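Inactive glucansucrase (Lactobacillus reuteri, PDB 5JBD) is an inactive glucansucrase-type protein of glycoside hydrolase family 70, built round a TIM barrel and carrying a bound calcium ion. Local coordinates at residues Asn255-Tyr260 / Asp711-Gly716; Asp278-Asp283 / Glu746-Asn751; Tyr653-Leu658 / Trp690-Tyr695. All blocks are in the same frame, centred on the assembly; numbering follows the deposited sequence.

Contact 1 (Asn255-Tyr260 / Asp711-Gly716)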
# COMPACT_ATOMS: atom_id res chain seq x y z
N ASN A 255 3.51 -13.22 12.27
CA ASN A 255 4.16 -11.90 12.02
C ASN A 255 5.55 -11.83 12.66
O ASN A 255 6.49 -11.31 12.04
CB ASN A 255 3.29 -10.74 12.53
CG ASN A 255 2.00 -10.58 11.75
OD1 ASN A 255 1.94 -10.89 10.54
ND2 ASN A 255 0.97 -10.10 12.43
N LEU A 256 5.67 -12.38 13.88
CA LEU A 256 6.95 -12.46 14.57
C LEU A 256 7.95 -13.30 13.78
O LEU A 256 9.10 -12.89 13.62
CB LEU A 256 6.78 -13.02 15.99
CG LEU A 256 5.98 -12.15 16.95
CD1 LEU A 256 5.72 -12.87 18.25
CD2 LEU A 256 6.69 -10.83 17.21
N ASN A 257 7.49 -14.44 13.27
CA ASN A 257 8.27 -15.28 12.35
C ASN A 257 8.77 -14.48 11.15
O ASN A 257 9.95 -14.55 10.80
CB ASN A 257 7.43 -16.46 11.85
CG ASN A 257 8.27 -17.55 11.22
OD1 ASN A 257 8.83 -18.39 11.93
ND2 ASN A 257 8.38 -17.54 9.90
N TRP A 258 7.86 -13.75 10.52
CA TRP A 258 8.15 -12.95 9.32
C TRP A 258 9.16 -11.83 9.61
O TRP A 258 10.09 -11.60 8.83
CB TRP A 258 6.85 -12.35 8.79
CG TRP A 258 6.89 -11.79 7.40
CD1 TRP A 258 7.74 -12.12 6.39
CD2 TRP A 258 5.96 -10.85 6.83
NE1 TRP A 258 7.43 -11.43 5.25
CE2 TRP A 258 6.34 -10.65 5.49
CE3 TRP A 258 4.87 -10.15 7.34
CZ2 TRP A 258 5.65 -9.77 4.65
CZ3 TRP A 258 4.18 -9.29 6.50
CH2 TRP A 258 4.57 -9.11 5.17
N GLU A 259 8.96 -11.15 10.73
CA GLU A 259 9.89 -10.10 11.17
C GLU A 259 11.29 -10.66 11.42
O GLU A 259 12.28 -10.09 10.96
CB GLU A 259 9.34 -9.40 12.41
CG GLU A 259 8.09 -8.56 12.11
CD GLU A 259 7.18 -8.38 13.31
OE1 GLU A 259 7.64 -8.55 14.46
OE2 GLU A 259 5.98 -8.08 13.10
N TYR A 260 11.35 -11.81 12.09
CA TYR A 260 12.62 -12.47 12.36
C TYR A 260 13.34 -12.83 11.05
O TYR A 260 14.56 -12.65 10.92
CB TYR A 260 12.43 -13.72 13.26
CG TYR A 260 13.72 -14.45 13.55
CD1 TYR A 260 14.61 -13.99 14.52
CD2 TYR A 260 14.08 -15.57 12.80
CE1 TYR A 260 15.81 -14.64 14.76
CE2 TYR A 260 15.27 -16.24 13.04
CZ TYR A 260 16.13 -15.78 14.01
OH TYR A 260 17.30 -16.46 14.21
N ASP A 711 3.30 -13.84 -2.19
CA ASP A 711 4.26 -14.63 -1.40
C ASP A 711 5.13 -13.70 -0.55
O ASP A 711 5.94 -12.95 -1.08
CB ASP A 711 5.13 -15.50 -2.34
CG ASP A 711 5.94 -16.57 -1.60
OD1 ASP A 711 6.38 -16.34 -0.44
OD2 ASP A 711 6.15 -17.67 -2.18
N ARG A 712 4.95 -13.78 0.77
CA ARG A 712 5.62 -12.90 1.74
C ARG A 712 7.09 -13.24 1.98
O ARG A 712 7.83 -12.43 2.54
CB ARG A 712 4.92 -12.96 3.09
CG ARG A 712 3.56 -12.28 3.16
CD ARG A 712 3.03 -12.42 4.57
NE ARG A 712 1.88 -11.57 4.87
CZ ARG A 712 1.35 -11.42 6.09
NH1 ARG A 712 1.85 -12.07 7.14
NH2 ARG A 712 0.32 -10.62 6.25
N TYR A 713 7.51 -14.44 1.57
CA TYR A 713 8.88 -14.89 1.79
C TYR A 713 9.75 -14.98 0.55
O TYR A 713 10.97 -15.00 0.68
CB TYR A 713 8.87 -16.25 2.51
CG TYR A 713 8.34 -16.15 3.92
CD1 TYR A 713 6.98 -16.26 4.19
CD2 TYR A 713 9.20 -15.91 4.98
CE1 TYR A 713 6.50 -16.16 5.49
CE2 TYR A 713 8.73 -15.81 6.29
CZ TYR A 713 7.38 -15.93 6.54
OH TYR A 713 6.93 -15.82 7.84
N ASN A 714 9.16 -15.05 -0.64
CA ASN A 714 9.93 -15.10 -1.88
C ASN A 714 10.16 -13.66 -2.31
O ASN A 714 9.24 -13.01 -2.82
CB ASN A 714 9.16 -15.90 -2.95
CG ASN A 714 9.95 -16.09 -4.25
OD1 ASN A 714 10.84 -15.31 -4.59
ND2 ASN A 714 9.63 -17.16 -4.96
N LEU A 715 11.39 -13.17 -2.15
CA LEU A 715 11.76 -11.81 -2.59
C LEU A 715 12.41 -11.78 -3.98
O LEU A 715 13.17 -10.86 -4.30
CB LEU A 715 12.63 -11.09 -1.54
CG LEU A 715 12.02 -10.60 -0.19
CD1 LEU A 715 10.85 -11.45 0.25
CD2 LEU A 715 12.99 -10.39 0.97
N GLY A 716 12.09 -12.77 -4.82
CA GLY A 716 12.56 -12.84 -6.19
C GLY A 716 13.72 -13.80 -6.36
O GLY A 716 14.52 -14.01 -5.44
O HOH W 1 -0.09 -10.25 9.09

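Contact 2 (Asp278-Asp283 / Glu746-Asn751). With CA (calcium ion), chain C.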
# COMPACT_ATOMS: atom_id res chain seq x y z
N ASP A 278 17.65 -4.02 9.09
CA ASP A 278 17.92 -3.49 10.42
C ASP A 278 16.65 -3.07 11.16
O ASP A 278 16.64 -2.99 12.39
CB ASP A 278 18.84 -2.28 10.31
CG ASP A 278 20.16 -2.63 9.67
OD1 ASP A 278 20.96 -3.35 10.32
OD2 ASP A 278 20.39 -2.24 8.50
N GLY A 279 15.59 -2.78 10.41
CA GLY A 279 14.34 -2.35 10.99
C GLY A 279 13.25 -2.27 9.94
O GLY A 279 13.45 -2.75 8.82
N PHE A 280 12.12 -1.68 10.31
CA PHE A 280 10.94 -1.66 9.45
C PHE A 280 10.30 -0.31 9.23
O PHE A 280 10.26 0.55 10.13
CB PHE A 280 9.87 -2.60 10.01
CG PHE A 280 10.34 -4.01 10.16
CD1 PHE A 280 10.59 -4.79 9.03
CD2 PHE A 280 10.55 -4.57 11.42
CE1 PHE A 280 11.03 -6.10 9.15
CE2 PHE A 280 10.99 -5.88 11.54
CZ PHE A 280 11.23 -6.65 10.41
N ARG A 281 9.79 -0.12 8.01
CA ARG A 281 8.78 0.87 7.72
C ARG A 281 7.47 0.09 7.76
O ARG A 281 7.28 -0.84 6.97
CB ARG A 281 9.04 1.52 6.36
CG ARG A 281 8.07 2.61 5.95
CD ARG A 281 6.82 2.05 5.29
NE ARG A 281 6.00 3.06 4.62
CZ ARG A 281 4.86 2.81 3.98
NH1 ARG A 281 4.39 1.57 3.90
NH2 ARG A 281 4.20 3.79 3.38
N VAL A 282 6.56 0.45 8.66
CA VAL A 282 5.36 -0.36 8.90
C VAL A 282 4.17 0.16 8.10
O VAL A 282 3.58 1.21 8.42
CB VAL A 282 5.03 -0.45 10.40
CG1 VAL A 282 3.84 -1.37 10.62
CG2 VAL A 282 6.25 -0.94 11.18
N ASP A 283 3.83 -0.57 7.03
CA ASP A 283 2.74 -0.19 6.14
C ASP A 283 1.39 -0.31 6.83
O ASP A 283 1.14 -1.28 7.56
CB ASP A 283 2.73 -1.09 4.91
CG ASP A 283 1.68 -0.69 3.88
OD1 ASP A 283 1.76 0.45 3.35
OD2 ASP A 283 0.79 -1.51 3.62
N GLU A 746 12.98 -2.44 5.76
CA GLU A 746 12.06 -3.05 4.79
C GLU A 746 10.65 -2.59 5.11
O GLU A 746 10.27 -2.49 6.28
CB GLU A 746 12.13 -4.59 4.81
CG GLU A 746 11.05 -5.34 4.02
CD GLU A 746 11.04 -5.09 2.51
OE1 GLU A 746 11.49 -4.01 2.03
OE2 GLU A 746 10.54 -5.99 1.79
N ASP A 747 9.92 -2.30 4.06
CA ASP A 747 8.50 -2.02 4.11
C ASP A 747 7.78 -3.33 4.40
O ASP A 747 7.71 -4.20 3.53
CB ASP A 747 8.05 -1.46 2.74
CG ASP A 747 6.85 -0.56 2.82
OD1 ASP A 747 5.95 -0.84 3.62
OD2 ASP A 747 6.82 0.46 2.06
N ILE A 748 7.28 -3.48 5.62
CA ILE A 748 6.60 -4.72 6.05
C ILE A 748 5.10 -4.48 5.97
O ILE A 748 4.63 -3.43 6.40
CB ILE A 748 7.07 -5.23 7.45
CG1 ILE A 748 6.47 -6.62 7.74
CG2 ILE A 748 6.75 -4.24 8.58
CD1 ILE A 748 7.02 -7.27 8.99
N VAL A 749 4.38 -5.45 5.41
CA VAL A 749 3.00 -5.25 4.96
C VAL A 749 2.08 -6.31 5.56
O VAL A 749 1.82 -7.34 4.94
CB VAL A 749 2.91 -5.31 3.42
CG1 VAL A 749 1.50 -4.99 2.93
CG2 VAL A 749 3.92 -4.34 2.81
N MET A 750 1.59 -6.03 6.78
CA MET A 750 0.72 -6.97 7.51
C MET A 750 -0.77 -6.82 7.21
O MET A 750 -1.55 -7.67 7.62
CB MET A 750 0.94 -6.86 9.03
CG MET A 750 2.28 -7.41 9.50
SD MET A 750 2.63 -7.20 11.27
CE MET A 750 3.30 -5.52 11.26
N ASN A 751 -1.18 -5.77 6.49
CA ASN A 751 -2.61 -5.51 6.38
C ASN A 751 -3.34 -6.46 5.45
O ASN A 751 -4.42 -6.93 5.80
CB ASN A 751 -2.92 -4.09 5.95
CG ASN A 751 -4.42 -3.83 5.87
OD1 ASN A 751 -5.13 -3.83 6.89
ND2 ASN A 751 -4.92 -3.64 4.66
CA CA C . -6.79 -4.50 8.29
O HOH W 2 0.33 -3.37 5.79
O HOH W 3 2.45 -3.77 8.22
O HOH W 4 -5.27 -6.35 8.52

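Contact 3 (Tyr653-Leu658 / Trp690-Tyr695)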
# COMPACT_ATOMS: atom_id res chain seq x y z
N TYR A 653 15.53 7.80 3.39
CA TYR A 653 15.35 7.93 1.93
C TYR A 653 14.39 6.87 1.42
O TYR A 653 14.64 5.67 1.61
CB TYR A 653 16.71 7.79 1.24
CG TYR A 653 16.68 7.94 -0.26
CD1 TYR A 653 16.32 9.15 -0.86
CD2 TYR A 653 17.06 6.89 -1.09
CE1 TYR A 653 16.33 9.30 -2.24
CE2 TYR A 653 17.05 7.02 -2.49
CZ TYR A 653 16.70 8.23 -3.06
OH TYR A 653 16.71 8.37 -4.43
N GLU A 654 13.27 7.29 0.83
CA GLU A 654 12.31 6.38 0.20
C GLU A 654 12.88 6.03 -1.17
O GLU A 654 13.03 6.91 -2.01
CB GLU A 654 10.90 7.00 0.04
CG GLU A 654 9.93 6.03 -0.63
CD GLU A 654 8.47 6.45 -0.64
OE1 GLU A 654 8.15 7.62 -0.40
OE2 GLU A 654 7.64 5.58 -0.93
N ASP A 655 13.17 4.76 -1.39
CA ASP A 655 13.97 4.35 -2.58
C ASP A 655 13.18 4.03 -3.85
O ASP A 655 13.77 3.63 -4.85
CB ASP A 655 14.89 3.17 -2.22
CG ASP A 655 14.25 1.80 -2.42
OD1 ASP A 655 13.01 1.66 -2.43
OD2 ASP A 655 15.05 0.84 -2.58
N PHE A 656 11.86 4.19 -3.83
CA PHE A 656 11.04 3.74 -4.95
C PHE A 656 9.88 4.67 -5.26
O PHE A 656 9.52 5.55 -4.45
CB PHE A 656 10.50 2.34 -4.68
CG PHE A 656 9.38 2.27 -3.66
CD1 PHE A 656 9.66 2.34 -2.30
CD2 PHE A 656 8.06 2.11 -4.07
CE1 PHE A 656 8.63 2.27 -1.36
CE2 PHE A 656 7.03 2.05 -3.13
CZ PHE A 656 7.32 2.12 -1.78
N SER A 657 9.28 4.42 -6.43
CA SER A 657 8.01 5.01 -6.85
C SER A 657 7.10 3.88 -7.32
O SER A 657 7.58 2.88 -7.86
CB SER A 657 8.25 5.99 -8.02
OG SER A 657 7.02 6.33 -8.68
N LEU A 658 5.79 4.05 -7.18
CA LEU A 658 4.83 3.13 -7.79
C LEU A 658 4.97 3.09 -9.33
O LEU A 658 4.67 2.06 -9.95
CB LEU A 658 3.39 3.53 -7.44
CG LEU A 658 2.99 3.57 -5.96
CD1 LEU A 658 1.53 3.95 -5.81
CD2 LEU A 658 3.22 2.22 -5.30
N TRP A 690 15.01 3.27 3.17
CA TRP A 690 13.71 2.61 3.11
C TRP A 690 13.60 1.91 1.75
O TRP A 690 13.53 2.56 0.69
CB TRP A 690 12.57 3.61 3.37
CG TRP A 690 11.17 3.24 3.01
CD1 TRP A 690 10.67 1.99 2.74
CD2 TRP A 690 10.06 4.14 2.87
NE1 TRP A 690 9.34 2.06 2.44
CE2 TRP A 690 8.93 3.36 2.50
CE3 TRP A 690 9.92 5.52 3.01
CZ2 TRP A 690 7.67 3.93 2.26
CZ3 TRP A 690 8.67 6.09 2.78
CH2 TRP A 690 7.56 5.29 2.43
N MET A 691 13.58 0.58 1.80
CA MET A 691 13.44 -0.25 0.60
C MET A 691 11.99 -0.64 0.36
O MET A 691 11.24 -0.93 1.30
CB MET A 691 14.31 -1.50 0.71
CG MET A 691 15.78 -1.16 0.92
SD MET A 691 16.99 -2.36 0.33
CE MET A 691 16.73 -2.13 -1.43
N ALA A 692 11.61 -0.65 -0.91
CA ALA A 692 10.28 -1.04 -1.34
C ALA A 692 9.89 -2.40 -0.79
O ALA A 692 10.76 -3.24 -0.54
CB ALA A 692 10.22 -1.06 -2.87
N PRO A 693 8.58 -2.64 -0.62
CA PRO A 693 8.17 -4.00 -0.27
C PRO A 693 8.67 -4.96 -1.35
O PRO A 693 8.37 -4.79 -2.53
CB PRO A 693 6.63 -3.92 -0.27
CG PRO A 693 6.33 -2.78 -1.19
CD PRO A 693 7.41 -1.79 -0.90
N ALA A 694 9.46 -5.95 -0.94
CA ALA A 694 10.28 -6.72 -1.86
C ALA A 694 9.62 -8.04 -2.30
O ALA A 694 10.21 -8.80 -3.06
CB ALA A 694 11.63 -6.99 -1.22
N TYR A 695 8.38 -8.25 -1.89
CA TYR A 695 7.67 -9.53 -1.99
C TYR A 695 7.28 -9.77 -3.45
O TYR A 695 7.23 -8.82 -4.24
CB TYR A 695 6.43 -9.52 -1.06
CG TYR A 695 6.76 -8.84 0.26
CD1 TYR A 695 7.67 -9.42 1.14
CD2 TYR A 695 6.28 -7.56 0.55
CE1 TYR A 695 8.04 -8.77 2.30
CE2 TYR A 695 6.65 -6.92 1.72
CZ TYR A 695 7.55 -7.53 2.58
OH TYR A 695 7.93 -6.92 3.76

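Contact 1 (Asn255-Tyr260 / Asp711-Gly716)
The guanidinium of R712 lies flat on the indole of W258, the two planes only 6° apart and their centres 4.2 Å from each other. The arginine chain, extended from CG to NE, runs across the same face of the indole: CD stands over the six-membered ring, 3.6 Å from its centroid, in a CH-pi contact, and CZ continues above CZ3. The stack is therefore cation-pi at its charged end and apolar along its methylenes. The indole is also held through its nitrogen, since W258 NE1 donates to R712 O at 2.9 Å, in a bent bond (141°) that reaches the oxygen from above the carbonyl plane. Y713 meets W258 differently: an edge of the indole, led by CD1, points at the phenol face, with planes at 50°. Y713 OH accepts from N257 ND2 at 3.1 Å, almost in the amide plane, and it is also hydrogen-bonded to E254; N257 in turn bonds to Y804 and Y800. Water 1 bridges N255 OD1 and R712 NH2, lying in the guanidinium plane, and N255 ND2 is hydrogen-bonded to N246. Contact 1 thus ties the loop between strand 696-697 and helix 727-739 to helix 249-263, which rests on helix 291-304 through N255 and E259 and on barrel strand 743-748 through W258 and E259.

Contact 2 (Asp278-Asp283 / Glu746-Asn751)
R281 and D747, paired across two parallel strands, run side by side in the same direction and meet in a salt bridge. From CB, which comes no nearer than 4.2 Å to E746 O, the R281 chain leaves with CG anti to the backbone N (chi1 -178°) and bends at chi2, bringing CD to 3.4 Å from D747 OD1. Beyond it NE and CZ pass D747 OD2, which lies over one face of the guanidinium. NH1 then donates to D747 OD1 at 2.9 Å, on the syn side of the carboxylate but tilted from the guanidinium plane, and also to D283 OD1 at 2.9 Å, nearly in that plane and on the anti lone pair. One nitrogen thus joins two aspartates; D747 OD2 is hydrogen-bonded to Y707 and W690.

Strands 279-282 and 743-748 are neighbours in the parallel barrel of the TIM-barrel fold. Their ladder consists of E746 N to G279 O, R281 N to E746 O, I748 N to R281 O and D283 N to I748 O. On the face opposite R281, F280 CB touches I748 CG2 at 3.8 Å, I748 CD1 sits over the phenyl face, and E746 O lies at the ring edge.

Past the ladder, water 3 bridges D283 O, I748 O and M750 N, whereas water 2 links D283 O and OD2 to N751 N. N751 OD1 binds the calcium ion at 2.3 Å, completing with E237, D243 and N287 the protein's share of the site.

Contact 3 (Tyr653-Leu658 / Trp690-Tyr695)
E654 lies alongside W690 with its carboxylate almost parallel to the indole, the planes 11° apart. CG stands over the six-membered ring, 3.7 Å from its centroid, and CD passes above the CZ3-CH2 edge bond. Neither polar end uses the other: E654 OE2 is hydrogen-bonded to H392 ND1 and OE1 too is hydrogen-bonded outside the segments, while W690 NE1 is hydrogen-bonded to D747 OD2 on the adjacent strand 743-748.

The backbone pairs in a short parallel ladder, with W690 N donating to Y653 O at 2.9 Å and D655 N to W690 O at 3.0 Å. Strands 652-654 and 688-691 are adjacent staves of the TIM barrel, joined through helices 670-676 and 678-683, and strand 460-464 flanks E654 on its other side through backbone bonds to V463 and Y465. Where the ladder stops, a side chain takes over as acceptor: D655 OD1 receives a weak bond from A692 N (3.1 Å). D655 CG sits between the backbone N and the carbonyl carbon (chi1 90°), which turns the carboxylate back toward the backbone of the opposite segment. D655 O is hydrogen-bonded to Y475 OH.

F656 continues the contact just beyond D655, at the same C-terminal end. A692 CB stands over its face, 3.8 Å from the ring centroid, and P693 CD approaches CZ at 4.0 Å. The F656 edge is directed at the five-membered ring of W690 in an offset edge-to-face pair, planes at 83°, and W690 NE1 lies near the phenyl plane. Outside the two segments, the ring of H392 meets F656, and Y707 touches it.

How the contacts relate
All three contacts are buried. Contacts 2 and 3 belong to the parallel barrel, on opposite sides of the neighbouring strand pair 743-748 and 688-691, whereas contact 1 lies farther from the chain centre, where a helix meets a loop. A backbone ladder runs through contact 2 and, in shorter form, contact 3; contact 1 relies on side-chain stacking, one side-chain hydrogen bond and one to a main-chain carbonyl. Charge is balanced by a salt-bridge network in contact 2 but laid on an aromatic face in contact 1, and contact 3 has a carboxylate over an indole. Y695 connects all three, its ring against W258 and its OH close to D747 O at 2.7 Å, a probable hydrogen bond.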